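PDB 6GRC: nuclease-like protein, which probably cuts branched DNA as a metal-dependent structure-selective endonuclease of the XPG family, acting on 5'-flaps and crossover (Holliday) junctions. Local coordinates for residues F384-L389 and K431-W436. Residues are numbered along the deposited sequence; the frame is centred on the assembly and turned at random.
Sequences FIPAEL and KPFDPW
Ala387 N, in the first turn of the helix that starts at Pro386, donates a nearly straight hydrogen bond (N-H...O 169°) to Pro435 O, 3.0 Å away. Ile385 is the N-cap residue, so a carbonyl from the 431-436 loop takes up an N-H that the helix itself cannot pair at this end. The same oxygen lies against the Pro386 ring, with Pro386 CD 3.3 Å from Pro435 O. Beside this bond, Ala387 CB touches Pro435 CB at 3.7 Å. The methyl also sits over the face of the Trp436 indole, 3.7 Å from Ala387 CB to the centroid of the six-membered ring and 9° off its normal, a CH-pi contact. Trp436 CB points away from the helix, but CG lies beside the backbone N (chi1 -63°) and the indole swings back over Ala387. An Asx turn braces this residue: Trp436 N donates to Asp434 OD1 at 3.0 Å, from above the carboxylate plane. Ile385 CG2 packs near the indole, 4.2 Å from Trp436 CE3. Further along, Pro386 CG meets the edge of the Phe433 ring, 3.9 Å from Phe433 CZ. A glycine in place of Pro386 would probably leave a gap beside Phe433 CZ and make the helix start less rigid. The contact pins the loop to a short helix within the Gen1 C-terminal domain, away from the metal-binding acidic residues. Phe433 and Pro386 also rest on helix 318-339, on Ile323 and Ile326 respectively, and both touch Asp439 of strand 439-444, which pairs with strand 377-384.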
loop_
_atom_site.group_PDB
_atom_site.type_symbol
_atom_site.label_atom_id
_atom_site.label_comp_id
_atom_site.label_asym_id
_atom_site.label_seq_id
_atom_site.Cartn_x
_atom_site.Cartn_y
_atom_site.Cartn_z
ATOM N N PHE A 384 -22.859 -14.758 -11.587
ATOM C CA PHE A 384 -22.276 -15.942 -10.944
ATOM C C PHE A 384 -23.188 -16.450 -9.817
ATOM O O PHE A 384 -24.111 -15.745 -9.391
ATOM C CB PHE A 384 -20.896 -15.597 -10.379
ATOM C CG PHE A 384 -20.924 -14.471 -9.387
ATOM C CD1 PHE A 384 -21.011 -13.156 -9.814
ATOM C CD2 PHE A 384 -20.912 -14.729 -8.025
ATOM C CE1 PHE A 384 -21.064 -12.115 -8.904
ATOM C CE2 PHE A 384 -20.965 -13.696 -7.108
ATOM C CZ PHE A 384 -21.038 -12.383 -7.547
ATOM N N ILE A 385 -22.943 -17.668 -9.339
ATOM C CA ILE A 385 -23.726 -18.216 -8.228
ATOM C C ILE A 385 -22.871 -18.222 -6.957
ATOM O O ILE A 385 -21.973 -19.044 -6.821
ATOM C CB ILE A 385 -24.299 -19.615 -8.565
ATOM C CG1 ILE A 385 -25.182 -19.514 -9.817
ATOM C CG2 ILE A 385 -25.121 -20.165 -7.398
ATOM C CD1 ILE A 385 -26.151 -20.664 -10.013
ATOM N N PRO A 386 -23.142 -17.289 -6.021
ATOM C CA PRO A 386 -22.245 -17.106 -4.870
ATOM C C PRO A 386 -21.929 -18.379 -4.081
ATOM O O PRO A 386 -20.754 -18.707 -3.895
ATOM C CB PRO A 386 -22.995 -16.093 -4.002
ATOM C CG PRO A 386 -23.805 -15.303 -4.971
ATOM C CD PRO A 386 -24.222 -16.277 -6.033
ATOM N N ALA A 387 -22.970 -19.089 -3.642
ATOM C CA ALA A 387 -22.818 -20.319 -2.842
ATOM C C ALA A 387 -22.035 -21.384 -3.597
ATOM O O ALA A 387 -21.188 -22.063 -3.036
ATOM C CB ALA A 387 -24.181 -20.870 -2.424
ATOM N N GLU A 388 -22.341 -21.527 -4.878
ATOM C CA GLU A 388 -21.640 -22.455 -5.757
ATOM C C GLU A 388 -20.161 -22.135 -5.839
ATOM O O GLU A 388 -19.313 -23.017 -5.761
ATOM C CB GLU A 388 -22.247 -22.369 -7.152
ATOM C CG GLU A 388 -21.807 -23.442 -8.122
ATOM C CD GLU A 388 -22.544 -23.318 -9.441
ATOM O OE1 GLU A 388 -23.797 -23.375 -9.443
ATOM O OE2 GLU A 388 -21.863 -23.152 -10.472
ATOM N N LEU A 389 -19.868 -20.854 -5.990
ATOM C CA LEU A 389 -18.509 -20.386 -6.183
ATOM C C LEU A 389 -17.688 -20.502 -4.885
ATOM O O LEU A 389 -16.520 -20.895 -4.916
ATOM C CB LEU A 389 -18.562 -18.944 -6.700
ATOM C CG LEU A 389 -17.360 -18.389 -7.464
ATOM C CD1 LEU A 389 -17.805 -17.302 -8.427
ATOM C CD2 LEU A 389 -16.317 -17.844 -6.499
ATOM N N LYS A 431 -37.238 -10.327 -1.203
ATOM C CA LYS A 431 -36.328 -9.195 -1.076
ATOM C C LYS A 431 -35.023 -9.609 -0.405
ATOM O O LYS A 431 -34.026 -8.891 -0.478
ATOM C CB LYS A 431 -36.990 -8.062 -0.287
ATOM C CG LYS A 431 -37.734 -8.523 0.954
ATOM C CD LYS A 431 -38.202 -7.341 1.788
ATOM C CE LYS A 431 -39.138 -7.786 2.902
ATOM N NZ LYS A 431 -38.943 -6.987 4.142
ATOM N N PRO A 432 -35.029 -10.776 0.255
ATOM C CA PRO A 432 -33.850 -11.304 0.948
ATOM C C PRO A 432 -32.815 -11.852 -0.028
ATOM O O PRO A 432 -33.133 -12.094 -1.193
ATOM C CB PRO A 432 -34.427 -12.439 1.794
ATOM C CG PRO A 432 -35.619 -12.900 1.028
ATOM C CD PRO A 432 -36.193 -11.672 0.379
ATOM N N PHE A 433 -31.589 -12.044 0.447
ATOM C CA PHE A 433 -30.510 -12.565 -0.395
ATOM C C PHE A 433 -30.463 -14.100 -0.394
ATOM O O PHE A 433 -30.296 -14.728 0.652
ATOM C CB PHE A 433 -29.167 -11.983 0.067
ATOM C CG PHE A 433 -27.975 -12.533 -0.663
ATOM C CD1 PHE A 433 -27.620 -12.036 -1.913
ATOM C CD2 PHE A 433 -27.200 -13.542 -0.099
ATOM C CE1 PHE A 433 -26.521 -12.542 -2.591
ATOM C CE2 PHE A 433 -26.107 -14.057 -0.776
ATOM C CZ PHE A 433 -25.765 -13.553 -2.023
ATOM N N ASP A 434 -30.613 -14.685 -1.582
ATOM C CA ASP A 434 -30.492 -16.126 -1.794
ATOM C C ASP A 434 -29.142 -16.378 -2.469
ATOM O O ASP A 434 -28.934 -15.943 -3.600
ATOM C CB ASP A 434 -31.636 -16.617 -2.697
ATOM C CG ASP A 434 -31.613 -18.130 -2.946
ATOM O OD1 ASP A 434 -30.655 -18.838 -2.556
ATOM O OD2 ASP A 434 -32.590 -18.615 -3.552
ATOM N N PRO A 435 -28.221 -17.083 -1.789
ATOM C CA PRO A 435 -26.909 -17.370 -2.403
ATOM C C PRO A 435 -26.892 -18.353 -3.597
ATOM O O PRO A 435 -25.844 -18.509 -4.233
ATOM C CB PRO A 435 -26.090 -17.934 -1.231
ATOM C CG PRO A 435 -27.097 -18.439 -0.262
ATOM C CD PRO A 435 -28.267 -17.511 -0.378
ATOM N N TRP A 436 -28.026 -19.000 -3.891
ATOM C CA TRP A 436 -28.156 -19.903 -5.050
ATOM C C TRP A 436 -28.740 -19.247 -6.308
ATOM O O TRP A 436 -28.667 -19.820 -7.399
ATOM C CB TRP A 436 -29.005 -21.103 -4.665
ATOM C CG TRP A 436 -28.373 -21.898 -3.593
ATOM C CD1 TRP A 436 -28.712 -21.909 -2.274
ATOM C CD2 TRP A 436 -27.259 -22.787 -3.739
ATOM N NE1 TRP A 436 -27.882 -22.764 -1.586
ATOM C CE2 TRP A 436 -26.984 -23.319 -2.462
ATOM C CE3 TRP A 436 -26.478 -23.199 -4.831
ATOM C CZ2 TRP A 436 -25.955 -24.242 -2.239
ATOM C CZ3 TRP A 436 -25.451 -24.111 -4.611
ATOM C CH2 TRP A 436 -25.199 -24.620 -3.323
#